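Local coordinates for protein hydrolase (Thermococcus thioreducens, PDB 6IAH) that probably hydrolyses phosphate monoesters with the help of magnesium, as a haloacid dehalogenase superfamily phosphatase that may act on phosphoglycolate, at residues I3-D6 and V10-D13; P41-E46 and E74-F79; V59-I64 and G83-V88; K142-G147 and E234-G239. All blocks are in the same frame, centred on the assembly; numbering follows the deposited sequence. Where two conformers were deposited one is given.

Interaction 1. Residues I3-D6 and V10-D13. With MG (magnesium ion), chain B.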
loop_
_atom_site.group_PDB
_atom_site.type_symbol
_atom_site.label_atom_id
_atom_site.label_comp_id
_atom_site.label_asym_id
_atom_site.label_seq_id
_atom_site.Cartn_x
_atom_site.Cartn_y
_atom_site.Cartn_z
ATOM N N ILE A 3 12.728 7.793 14.523
ATOM C CA ILE A 3 12.688 7.679 13.068
ATOM C C ILE A 3 11.509 6.698 12.751
ATOM O O ILE A 3 11.538 5.528 13.092
ATOM C CB ILE A 3 14.000 7.195 12.483
ATOM C CG1 ILE A 3 15.169 8.140 12.864
ATOM C CG2 ILE A 3 13.904 7.025 10.980
ATOM C CD1 ILE A 3 16.513 7.624 12.473
ATOM N N VAL A 4 10.491 7.231 12.097
ATOM C CA VAL A 4 9.272 6.525 11.740
ATOM C C VAL A 4 9.224 6.388 10.240
ATOM O O VAL A 4 9.500 7.349 9.523
ATOM C CB VAL A 4 8.067 7.208 12.268
ATOM C CG1 VAL A 4 6.832 6.303 12.143
ATOM C CG2 VAL A 4 8.261 7.515 13.763
ATOM N N PHE A 5 8.882 5.200 9.792
ATOM C CA PHE A 5 8.898 4.880 8.345
ATOM C C PHE A 5 7.482 4.496 7.865
ATOM O O PHE A 5 6.671 3.848 8.563
ATOM C CB PHE A 5 9.784 3.653 8.053
ATOM C CG PHE A 5 11.128 3.681 8.672
ATOM C CD1 PHE A 5 12.185 4.291 8.011
ATOM C CD2 PHE A 5 11.365 3.003 9.899
ATOM C CE1 PHE A 5 13.446 4.290 8.573
ATOM C CE2 PHE A 5 12.622 3.000 10.465
ATOM C CZ PHE A 5 13.682 3.634 9.778
ATOM N N ASP A 6 7.202 4.886 6.637
ATOM C CA ASP A 6 6.275 4.170 5.768
ATOM C C ASP A 6 6.963 2.858 5.362
ATOM O O ASP A 6 8.191 2.749 5.416
ATOM C CB ASP A 6 5.975 5.040 4.520
ATOM C CG ASP A 6 4.962 4.397 3.539
ATOM O OD1 ASP A 6 3.975 3.762 3.958
ATOM O OD2 ASP A 6 5.190 4.550 2.326
ATOM N N VAL A 10 9.298 2.807 0.637
ATOM C CA VAL A 10 10.362 3.311 1.504
ATOM C C VAL A 10 11.229 2.136 1.977
ATOM O O VAL A 10 12.414 2.065 1.629
ATOM C CB VAL A 10 9.787 4.085 2.721
ATOM C CG1 VAL A 10 10.871 4.409 3.728
ATOM C CG2 VAL A 10 9.089 5.369 2.267
ATOM N N LEU A 11 10.689 1.242 2.818
ATOM C CA LEU A 11 11.438 0.032 3.235
ATOM C C LEU A 11 11.393 -1.090 2.206
ATOM O O LEU A 11 12.331 -1.881 2.154
ATOM C CB LEU A 11 10.935 -0.502 4.565
ATOM C CG LEU A 11 10.935 0.549 5.689
ATOM C CD1 LEU A 11 10.312 0.024 6.995
ATOM C CD2 LEU A 11 12.321 1.104 5.974
ATOM N N ILE A 12 10.265 -1.218 1.494
ATOM C CA ILE A 12 9.998 -2.338 0.570
ATOM C C ILE A 12 9.559 -1.789 -0.778
ATOM O O ILE A 12 8.682 -0.878 -0.849
ATOM C CB ILE A 12 8.878 -3.257 1.121
ATOM C CG1 ILE A 12 9.407 -3.997 2.365
ATOM C CG2 ILE A 12 8.461 -4.301 0.097
ATOM C CD1 ILE A 12 8.359 -4.774 3.128
ATOM N N ASP A 13 10.157 -2.331 -1.841
ATOM C CA ASP A 13 9.726 -2.049 -3.213
ATOM C C ASP A 13 8.657 -3.094 -3.485
ATOM O O ASP A 13 8.977 -4.309 -3.560
ATOM C CB ASP A 13 10.886 -2.225 -4.176
ATOM C CG ASP A 13 10.509 -2.046 -5.641
ATOM O OD1 ASP A 13 9.347 -1.923 -6.060
ATOM O OD2 ASP A 13 11.470 -2.045 -6.428
HETATM MG MG MG B . 4.401 4.456 0.582
HETATM O O HOH W 1 2.913 3.263 1.180
HETATM O O HOH W 2 3.924 4.171 -1.332
HETATM O O HOH W 3 3.254 6.189 0.942
#

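Interaction 2. Residues P41-E46 and E74-F79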
loop_
_atom_site.group_PDB
_atom_site.type_symbol
_atom_site.label_atom_id
_atom_site.label_comp_id
_atom_site.label_asym_id
_atom_site.label_seq_id
_atom_site.Cartn_x
_atom_site.Cartn_y
_atom_site.Cartn_z
ATOM N N PRO A 41 -1.852 -2.223 -17.763
ATOM C CA PRO A 41 -1.283 -1.815 -16.454
ATOM C C PRO A 41 -1.648 -0.383 -16.061
ATOM O O PRO A 41 -1.915 -0.132 -14.856
ATOM C CB PRO A 41 0.227 -2.000 -16.672
ATOM C CG PRO A 41 0.411 -1.764 -18.172
ATOM C CD PRO A 41 -0.814 -2.330 -18.821
ATOM N N GLU A 42 -1.687 0.526 -17.045
ATOM C CA GLU A 42 -2.056 1.888 -16.784
ATOM C C GLU A 42 -3.480 2.030 -16.238
ATOM O O GLU A 42 -3.718 2.974 -15.503
ATOM C CB GLU A 42 -1.857 2.831 -17.977
ATOM C CG GLU A 42 -2.771 2.606 -19.180
ATOM C CD GLU A 42 -2.135 1.791 -20.317
ATOM O OE1 GLU A 42 -1.210 0.959 -20.046
ATOM O OE2 GLU A 42 -2.609 1.963 -21.476
ATOM N N TRP A 43 -4.395 1.099 -16.595
ATOM C CA TRP A 43 -5.783 1.147 -16.104
ATOM C C TRP A 43 -5.828 0.940 -14.603
ATOM O O TRP A 43 -6.544 1.654 -13.936
ATOM C CB TRP A 43 -6.696 0.107 -16.754
ATOM C CG TRP A 43 -6.817 0.219 -18.212
ATOM C CD1 TRP A 43 -6.541 1.318 -18.997
ATOM C CD2 TRP A 43 -7.344 -0.763 -19.084
ATOM N NE1 TRP A 43 -6.836 1.047 -20.315
ATOM C CE2 TRP A 43 -7.330 -0.217 -20.397
ATOM C CE3 TRP A 43 -7.835 -2.058 -18.889
ATOM C CZ2 TRP A 43 -7.771 -0.934 -21.505
ATOM C CZ3 TRP A 43 -8.280 -2.784 -19.987
ATOM C CH2 TRP A 43 -8.234 -2.219 -21.291
ATOM N N VAL A 44 -5.042 -0.016 -14.118
ATOM C CA VAL A 44 -4.947 -0.296 -12.685
ATOM C C VAL A 44 -4.421 0.937 -11.926
ATOM O O VAL A 44 -4.955 1.362 -10.893
ATOM C CB VAL A 44 -4.015 -1.497 -12.402
ATOM C CG1 VAL A 44 -3.888 -1.733 -10.886
ATOM C CG2 VAL A 44 -4.520 -2.787 -13.058
ATOM N N ARG A 45 -3.293 1.441 -12.404
ATOM C CA ARG A 45 -2.645 2.608 -11.807
ATOM C C ARG A 45 -3.519 3.822 -11.802
ATOM O O ARG A 45 -3.672 4.481 -10.780
ATOM C CB ARG A 45 -1.318 2.911 -12.564
ATOM C CG ARG A 45 -0.273 1.858 -12.307
ATOM C CD ARG A 45 1.082 2.254 -12.848
ATOM N NE ARG A 45 1.038 2.647 -14.270
ATOM C CZ ARG A 45 1.493 1.930 -15.311
ATOM N NH1 ARG A 45 2.070 0.739 -15.185
ATOM N NH2 ARG A 45 1.384 2.430 -16.522
ATOM N N GLU A 46 -4.054 4.159 -12.960
ATOM C CA GLU A 46 -4.837 5.379 -13.107
ATOM C C GLU A 46 -6.136 5.347 -12.328
ATOM O O GLU A 46 -6.530 6.344 -11.765
ATOM C CB GLU A 46 -5.125 5.612 -14.589
ATOM C CG GLU A 46 -5.922 6.846 -14.952
ATOM C CD GLU A 46 -5.296 8.146 -14.462
ATOM O OE1 GLU A 46 -4.088 8.208 -14.124
ATOM O OE2 GLU A 46 -6.065 9.109 -14.385
ATOM N N GLU A 74 -11.953 4.143 -22.255
ATOM C CA GLU A 74 -12.873 5.255 -22.151
ATOM C C GLU A 74 -13.420 5.387 -20.721
ATOM O O GLU A 74 -13.565 6.499 -20.254
ATOM C CB GLU A 74 -14.091 5.064 -23.047
ATOM C CG GLU A 74 -13.943 5.260 -24.547
ATOM C CD GLU A 74 -15.293 5.006 -25.241
ATOM O OE1 GLU A 74 -16.371 5.270 -24.627
ATOM O OE2 GLU A 74 -15.317 4.526 -26.388
ATOM N N LEU A 75 -13.739 4.257 -20.062
ATOM C CA LEU A 75 -14.375 4.303 -18.740
ATOM C C LEU A 75 -13.399 4.752 -17.649
ATOM O O LEU A 75 -13.791 5.462 -16.728
ATOM C CB LEU A 75 -15.032 2.969 -18.384
ATOM C CG LEU A 75 -16.308 2.685 -19.142
ATOM C CD1 LEU A 75 -16.695 1.228 -19.094
ATOM C CD2 LEU A 75 -17.443 3.574 -18.648
ATOM N N VAL A 76 -12.135 4.365 -17.779
ATOM C CA VAL A 76 -11.100 4.864 -16.887
ATOM C C VAL A 76 -11.035 6.396 -17.006
ATOM O O VAL A 76 -10.909 7.072 -16.005
ATOM C CB VAL A 76 -9.732 4.210 -17.129
ATOM C CG1 VAL A 76 -8.578 4.926 -16.336
ATOM C CG2 VAL A 76 -9.801 2.722 -16.786
ATOM N N GLU A 77 -11.165 6.920 -18.219
ATOM C CA GLU A 77 -11.092 8.366 -18.450
ATOM C C GLU A 77 -12.340 9.043 -17.927
ATOM O O GLU A 77 -12.277 10.162 -17.385
ATOM C CB GLU A 77 -10.855 8.639 -19.958
ATOM C CG GLU A 77 -10.790 10.079 -20.462
ATOM C CD GLU A 77 -9.895 11.050 -19.662
ATOM O OE1 GLU A 77 -8.723 10.715 -19.278
ATOM O OE2 GLU A 77 -10.418 12.183 -19.416
ATOM N N GLU A 78 -13.483 8.397 -18.082
ATOM C CA GLU A 78 -14.744 9.007 -17.694
ATOM C C GLU A 78 -14.854 8.982 -16.158
ATOM O O GLU A 78 -15.500 9.828 -15.586
ATOM C CB GLU A 78 -15.930 8.242 -18.305
ATOM C CG GLU A 78 -17.287 8.623 -17.711
ATOM C CD GLU A 78 -18.513 7.999 -18.392
ATOM O OE1 GLU A 78 -18.325 7.052 -19.184
ATOM O OE2 GLU A 78 -19.665 8.472 -18.118
ATOM N N PHE A 79 -14.253 7.989 -15.496
ATOM C CA PHE A 79 -14.521 7.751 -14.045
ATOM C C PHE A 79 -14.132 9.004 -13.225
ATOM O O PHE A 79 -13.087 9.537 -13.432
ATOM C CB PHE A 79 -13.752 6.493 -13.576
ATOM C CG PHE A 79 -13.965 6.131 -12.132
ATOM C CD1 PHE A 79 -15.006 5.302 -11.762
ATOM C CD2 PHE A 79 -13.101 6.601 -11.145
ATOM C CE1 PHE A 79 -15.209 4.986 -10.435
ATOM C CE2 PHE A 79 -13.301 6.258 -9.826
ATOM C CZ PHE A 79 -14.356 5.451 -9.487
HETATM O O HOH W 4 -8.118 9.587 -16.223
#

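Interaction 3. Residues V59-I64 and G83-V88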
loop_
_atom_site.group_PDB
_atom_site.type_symbol
_atom_site.label_atom_id
_atom_site.label_comp_id
_atom_site.label_asym_id
_atom_site.label_seq_id
_atom_site.Cartn_x
_atom_site.Cartn_y
_atom_site.Cartn_z
ATOM N N VAL A 59 -11.089 -2.042 -6.698
ATOM C CA VAL A 59 -10.469 -1.638 -7.959
ATOM C C VAL A 59 -10.626 -2.795 -8.939
ATOM O O VAL A 59 -10.969 -2.543 -10.076
ATOM C CB VAL A 59 -8.975 -1.257 -7.841
ATOM C CG1 VAL A 59 -8.382 -0.848 -9.228
ATOM C CG2 VAL A 59 -8.776 -0.067 -6.907
ATOM N N SER A 60 -10.396 -4.041 -8.489
ATOM C CA SER A 60 -10.523 -5.221 -9.360
ATOM C C SER A 60 -11.954 -5.284 -9.901
ATOM O O SER A 60 -12.177 -5.458 -11.114
ATOM C CB SER A 60 -10.157 -6.512 -8.611
ATOM O OG SER A 60 -8.815 -6.519 -8.136
ATOM N N GLU A 61 -12.936 -5.114 -9.023
ATOM C CA GLU A 61 -14.330 -5.117 -9.435
ATOM C C GLU A 61 -14.708 -4.126 -10.526
ATOM O O GLU A 61 -15.386 -4.493 -11.495
ATOM C CB GLU A 61 -15.275 -4.917 -8.202
ATOM C CG GLU A 61 -16.735 -5.004 -8.568
ATOM C CD GLU A 61 -17.630 -4.755 -7.289
ATOM O OE1 GLU A 61 -17.069 -4.706 -6.212
ATOM O OE2 GLU A 61 -18.846 -4.606 -7.408
ATOM N N ALA A 62 -14.224 -2.900 -10.367
ATOM C CA ALA A 62 -14.394 -1.851 -11.324
ATOM C C ALA A 62 -13.800 -2.293 -12.675
ATOM O O ALA A 62 -14.442 -2.162 -13.663
ATOM C CB ALA A 62 -13.713 -0.580 -10.847
ATOM N N LEU A 63 -12.602 -2.830 -12.650
ATOM C CA LEU A 63 -11.927 -3.209 -13.918
ATOM C C LEU A 63 -12.573 -4.331 -14.657
ATOM O O LEU A 63 -12.525 -4.389 -15.912
ATOM C CB LEU A 63 -10.457 -3.527 -13.648
ATOM C CG LEU A 63 -9.617 -2.292 -13.332
ATOM C CD1 LEU A 63 -8.328 -2.732 -12.735
ATOM C CD2 LEU A 63 -9.383 -1.398 -14.560
ATOM N N ILE A 64 -13.155 -5.238 -13.904
ATOM C CA ILE A 64 -13.915 -6.376 -14.452
ATOM C C ILE A 64 -15.124 -5.888 -15.231
ATOM O O ILE A 64 -15.298 -6.193 -16.447
ATOM C CB ILE A 64 -14.361 -7.378 -13.366
ATOM C CG1 ILE A 64 -13.165 -8.074 -12.782
ATOM C CG2 ILE A 64 -15.320 -8.435 -13.956
ATOM C CD1 ILE A 64 -13.461 -8.738 -11.444
ATOM N N GLY A 83 -14.189 9.135 -7.153
ATOM C CA GLY A 83 -15.216 8.094 -7.252
ATOM C C GLY A 83 -14.903 6.811 -6.470
ATOM O O GLY A 83 -13.758 6.538 -6.074
ATOM N N THR A 84 -15.948 6.044 -6.218
ATOM C CA THR A 84 -15.849 4.803 -5.499
ATOM C C THR A 84 -16.547 3.759 -6.364
ATOM O O THR A 84 -17.038 4.060 -7.465
ATOM C CB THR A 84 -16.587 4.888 -4.128
ATOM O OG1 THR A 84 -18.006 4.915 -4.363
ATOM C CG2 THR A 84 -16.111 6.131 -3.350
ATOM N N ILE A 85 -16.574 2.535 -5.858
ATOM C CA ILE A 85 -17.216 1.399 -6.566
ATOM C C ILE A 85 -18.706 1.654 -6.858
ATOM O O ILE A 85 -19.269 1.125 -7.832
ATOM C CB ILE A 85 -16.994 0.050 -5.809
ATOM C CG1 ILE A 85 -17.264 -1.165 -6.726
ATOM C CG2 ILE A 85 -17.878 -0.069 -4.528
ATOM C CD1 ILE A 85 -16.458 -1.136 -8.049
ATOM N N GLU A 86 -19.345 2.473 -6.030
ATOM C CA GLU A 86 -20.727 2.856 -6.241
ATOM C C GLU A 86 -21.019 3.416 -7.623
ATOM O O GLU A 86 -22.075 3.178 -8.157
ATOM C CB GLU A 86 -21.157 3.864 -5.148
ATOM C CG GLU A 86 -22.512 4.529 -5.387
ATOM C CD GLU A 86 -22.720 5.669 -4.403
ATOM O OE1 GLU A 86 -22.794 5.375 -3.176
ATOM O OE2 GLU A 86 -22.754 6.841 -4.862
ATOM N N TRP A 87 -20.144 4.234 -8.158
ATOM C CA TRP A 87 -20.354 4.776 -9.498
ATOM C C TRP A 87 -20.505 3.650 -10.559
ATOM O O TRP A 87 -21.361 3.718 -11.416
ATOM C CB TRP A 87 -19.215 5.715 -9.871
ATOM C CG TRP A 87 -19.326 6.486 -11.158
ATOM C CD1 TRP A 87 -19.820 7.744 -11.297
ATOM C CD2 TRP A 87 -18.880 6.090 -12.458
ATOM N NE1 TRP A 87 -19.736 8.150 -12.588
ATOM C CE2 TRP A 87 -19.149 7.173 -13.331
ATOM C CE3 TRP A 87 -18.290 4.924 -12.975
ATOM C CZ2 TRP A 87 -18.871 7.135 -14.733
ATOM C CZ3 TRP A 87 -17.992 4.880 -14.382
ATOM C CH2 TRP A 87 -18.237 6.000 -15.217
ATOM N N VAL A 88 -19.660 2.641 -10.443
ATOM C CA VAL A 88 -19.608 1.512 -11.334
ATOM C C VAL A 88 -20.838 0.644 -11.192
ATOM O O VAL A 88 -21.472 0.285 -12.171
ATOM C CB VAL A 88 -18.317 0.669 -11.096
ATOM C CG1 VAL A 88 -18.196 -0.406 -12.173
ATOM C CG2 VAL A 88 -17.049 1.535 -11.201
#

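Interaction 4. Residues K142-G147 and E234-G239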
loop_
_atom_site.group_PDB
_atom_site.type_symbol
_atom_site.label_atom_id
_atom_site.label_comp_id
_atom_site.label_asym_id
_atom_site.label_seq_id
_atom_site.Cartn_x
_atom_site.Cartn_y
_atom_site.Cartn_z
ATOM N N LYS A 142 20.023 1.099 17.966
ATOM C CA LYS A 142 20.831 1.364 19.165
ATOM C C LYS A 142 20.831 2.824 19.649
ATOM O O LYS A 142 21.232 3.102 20.768
ATOM C CB LYS A 142 22.258 0.871 18.951
ATOM C CG LYS A 142 22.404 -0.636 18.846
ATOM C CD LYS A 142 23.767 -0.966 18.267
ATOM C CE LYS A 142 24.356 -2.256 18.802
ATOM N NZ LYS A 142 25.572 -2.588 18.004
ATOM N N HIS A 143 20.423 3.761 18.798
ATOM C CA HIS A 143 20.473 5.206 19.113
ATOM C C HIS A 143 19.250 6.010 18.857
ATOM O O HIS A 143 19.211 7.197 19.248
ATOM C CB HIS A 143 21.639 5.819 18.334
ATOM C CG HIS A 143 22.913 5.112 18.630
ATOM N ND1 HIS A 143 23.563 5.262 19.844
ATOM C CD2 HIS A 143 23.575 4.138 17.958
ATOM C CE1 HIS A 143 24.599 4.444 19.882
ATOM N NE2 HIS A 143 24.643 3.770 18.745
ATOM N N PHE A 144 18.259 5.409 18.209
ATOM C CA PHE A 144 16.970 6.064 17.877
ATOM C C PHE A 144 15.864 5.081 18.184
ATOM O O PHE A 144 16.098 3.847 18.066
ATOM C CB PHE A 144 16.912 6.338 16.384
ATOM C CG PHE A 144 17.996 7.259 15.884
ATOM C CD1 PHE A 144 17.831 8.645 15.968
ATOM C CD2 PHE A 144 19.145 6.746 15.312
ATOM C CE1 PHE A 144 18.827 9.510 15.501
ATOM C CE2 PHE A 144 20.169 7.592 14.860
ATOM C CZ PHE A 144 20.006 8.975 14.973
ATOM N N LYS A 145 14.697 5.587 18.583
ATOM C CA LYS A 145 13.461 4.814 18.595
ATOM C C LYS A 145 12.926 4.689 17.178
ATOM O O LYS A 145 12.808 5.686 16.453
ATOM C CB LYS A 145 12.400 5.490 19.443
ATOM C CG LYS A 145 12.744 5.541 20.924
ATOM C CD LYS A 145 11.494 5.382 21.766
ATOM C CE LYS A 145 10.876 3.999 21.616
ATOM N NZ LYS A 145 9.702 3.838 22.513
ATOM N N LEU A 146 12.625 3.467 16.780
ATOM C CA LEU A 146 12.181 3.196 15.410
ATOM C C LEU A 146 10.703 2.762 15.456
ATOM O O LEU A 146 10.250 2.080 16.387
ATOM C CB LEU A 146 13.022 2.128 14.748
ATOM C CG LEU A 146 14.526 2.297 14.677
ATOM C CD1 LEU A 146 15.067 1.072 13.911
ATOM C CD2 LEU A 146 14.889 3.592 13.977
ATOM N N GLY A 147 9.955 3.191 14.451
ATOM C CA GLY A 147 8.587 2.829 14.316
ATOM C C GLY A 147 8.104 2.819 12.922
ATOM O O GLY A 147 8.828 3.285 12.002
ATOM N N GLU A 234 22.089 6.336 7.066
ATOM C CA GLU A 234 23.501 6.592 7.184
ATOM C C GLU A 234 23.815 8.027 7.591
ATOM O O GLU A 234 24.630 8.231 8.465
ATOM C CB GLU A 234 24.170 6.328 5.846
ATOM C CG GLU A 234 24.330 4.885 5.595
ATOM C CD GLU A 234 24.897 4.626 4.213
ATOM O OE1 GLU A 234 24.682 5.462 3.304
ATOM O OE2 GLU A 234 25.567 3.577 4.088
ATOM N N ASN A 235 23.137 9.008 6.981
ATOM C CA ASN A 235 23.315 10.407 7.398
ATOM C C ASN A 235 22.916 10.581 8.844
ATOM O O ASN A 235 23.622 11.215 9.594
ATOM C CB ASN A 235 22.483 11.345 6.553
ATOM C CG ASN A 235 22.952 11.404 5.119
ATOM O OD1 ASN A 235 24.032 10.952 4.797
ATOM N ND2 ASN A 235 22.129 11.949 4.259
ATOM N N ALA A 236 21.832 9.946 9.257
ATOM C CA ALA A 236 21.364 10.099 10.659
ATOM C C ALA A 236 22.366 9.532 11.667
ATOM O O ALA A 236 22.622 10.107 12.733
ATOM C CB ALA A 236 20.021 9.435 10.849
ATOM N N LEU A 237 22.942 8.387 11.313
ATOM C CA LEU A 237 23.885 7.718 12.178
ATOM C C LEU A 237 25.224 8.475 12.235
ATOM O O LEU A 237 25.879 8.518 13.278
ATOM C CB LEU A 237 24.139 6.273 11.664
ATOM C CG LEU A 237 23.001 5.312 11.991
ATOM C CD1 LEU A 237 23.029 4.118 11.067
ATOM C CD2 LEU A 237 23.059 4.921 13.457
ATOM N N GLU A 238 25.658 8.936 11.076
ATOM C CA GLU A 238 26.926 9.614 10.946
ATOM C C GLU A 238 26.925 11.045 11.427
ATOM O O GLU A 238 27.998 11.577 11.718
ATOM C CB GLU A 238 27.386 9.552 9.483
ATOM C CG GLU A 238 27.692 8.085 9.132
ATOM C CD GLU A 238 28.144 7.901 7.695
ATOM O OE1 GLU A 238 28.100 8.856 6.929
ATOM O OE2 GLU A 238 28.576 6.789 7.360
ATOM N N GLY A 239 25.763 11.684 11.519
ATOM C CA GLY A 239 25.740 13.083 11.929
ATOM C C GLY A 239 24.596 13.653 12.725
ATOM O O GLY A 239 24.595 14.870 12.914
#

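Interaction 1. Residues I3-D6 and V10-D13
Asp6 and Val10 touch where the first strand of the haloacid dehalogenase core, 2-5, gives way to the loop that holds the metal. Asp6, Asp8 and Val10 fit the DxDx(T/V) signature of this superfamily, at the carboxyl end of a strand inside a Rossmann-like parallel sheet. The Asp6 side chain begins against the loop: its CB packs on Val10 CG2 at 3.9 Å. CG stands anti to the backbone N (chi1 -178°), which turns the carboxylate toward the magnesium ion. From there the two oxygens divide their work. OD2 binds the metal directly at 1.9 Å, with Asp8 O, Asp199 OD1 and three waters making up six ligands. OD1 lies farther from the ion and forms a salt bridge with Lys179, while water 1, itself a metal ligand, donates a weak hydrogen bond to it. Metal on one oxygen and lysine on the other should fix the rotation of the carboxylate. Away from the metal the contact is apolar. Leu11 lies at about a right angle to Phe5, and its CD2 sits over one face of the ring in a CH-pi contact, 4.1 Å from the centroid and 25° off the normal. Ile197 of the neighbouring strand 194-198 touches both Phe5 and Val10. The Asp6 carbonyl is buried among carbons, without a hydrogen-bond partner in the model: its O meets Val10 CB at 3.4 Å and Leu11 CG at 3.5 Å.

Interaction 2. Residues P41-E46 and E74-F79
Val76 points its side chain at helix 41-50 and divides its two methyl groups between two residues one helical turn apart, Trp43 and Glu46. With CG1 anti to the backbone N (chi1 170°), that branch reaches the aliphatic part of Glu46, where Val76 CG1 lies 3.6 Å from Glu46 CG and somewhat farther from its CB. The other methyl takes Trp43, with Val76 CG2 standing 4.1 Å from Trp43 CB and about as far from the CG of the indole. The valine crosses the tryptophan side chain at about a right angle, and CG2 comes to the pyrrole end of the ring system obliquely. The indole is also tied by its NE1, which hydrogen-bonds to Glu73, just ahead of 74-79 in the chain. Helices 41-50 and 72-78 belong to the all-helical module that follows the first core strand, consistent with the C1-type cap of haloacid dehalogenase phosphatases. Cut back to alanine, Val76 would probably leave Trp43 CB and Glu46 CG without the methyls they pack on. Glu46 bends at chi2 (57°), so that its methylenes stay on the valine while the carboxylate swings out beside it. There OE2 forms a salt bridge with Arg49 and accepts a 2.8 Å hydrogen bond from water 4. The same water donates a weak bond, 3.3 Å, to Glu77 OE1, and so stands between two carboxylates that probably carry like charges, their oxygens Glu46 OE2 and Glu77 OE1 being 5.8 Å apart.

Interaction 3. Residues V59-I64 and G83-V88
Two torsions of Ile85 carry its long branch onto Glu61 and Ala62: CG1 stands anti to the backbone N (chi1 -162°), and a turn about the next bond (chi2 54°) sends CD1 to the backbone of helix 56-68. Glu61 answers with a fully extended chain, CG likewise anti to its N (chi1 -176°), and the two side chains cross at about a right angle. Ile85 CG1 thereby rests against the carboxylate, 3.6 Å from Glu61 OE1, while CD1 settles beside the root of the next residue, 3.7 Å from Ala62 N and 4.0 Å from Ala62 CB. One turn further along helix 85-92, Val88 adds its CG2, also 4.0 Å from Ala62 CB, so the small alanine side chain is met by methyls from two successive turns. Such close helix-helix packing lies in the interior of the helical domain, which probably corresponds to the cap that covers the active site in relatives of this phosphatase. The buried carboxylate of Glu61 is not left to the isoleucine: OE2 forms a salt bridge with Arg89 of helix 85-92 and accepts a hydrogen bond from Val96 N, polar links that hold its outer end. Helix 85-92 itself starts with Thr84 as N-cap, whose OG1 accepts from Glu86 N at 3.2 Å.

Interaction 4. Residues K142-G147 and E234-G239
Phe144 turns the edge of its ring to the carbonyl of Ala236 and the tip of Leu237 on helix 229-239. The residue stands just ahead of strand 145-149 of the Rossmann-like core, and the C-terminal helix, which covers one face of the parallel sheet, passes beside it. With CG anti to the carbonyl carbon (chi1 -61°), the ring projects toward the helix and leads with its far end. CZ meets the backbone, 3.6 Å from Ala236 O, which lies near the ring plane. In that position the carbonyl oxygen faces the weakly positive rim of ring hydrogens, an arrangement likely to be mildly favourable. The Ala236 methyl lies instead well off the ring plane, its CB 4.1 Å from Phe144 CZ. The neighbouring edge atom CE2 serves Leu237. That leucine springs from the flank of the helix, but its tip bends back, bringing CD2 close to the plane of the aromatic ring as the two side chains run obliquely to one another. Ile3 of strand 2-5 and Met1 also pack on Phe144, so the ring bridges helix 229-239 and the first strand. Were Phe144 a serine, Ala236 CB and the leucine tip would probably lose their aromatic partner, and the Ala236 carbonyl the ring edge it faces. Leu237 also touches Arg139 of helix 134-141, while its nearest approach to the phenylalanine ring is CD2 to CE2, 4.2 Å.

Interactions 1 and 4 belong to the Rossmann-like core, interactions 2 and 3 to the helical domain on the opposite side of the chain's centre. Strands 2-5 and 145-149 are neighbours in one sheet, so the first pair touches: Ile3 N to Lys145 O is 2.9 Å, a probable hydrogen bond. Interactions 2 and 3 meet too, through Phe79 and Trp87, and their segments alternate along the chain. Interactions 1 and 3 are buried, whereas 2 and 4 are partly open. Metal ligation sets interaction 1 apart. Interaction 2 has a valine between helices with acidic groups at its side, linked by water only weakly on one side, 3 lays isoleucine on a carboxylate, and 4 rests on an aromatic edge.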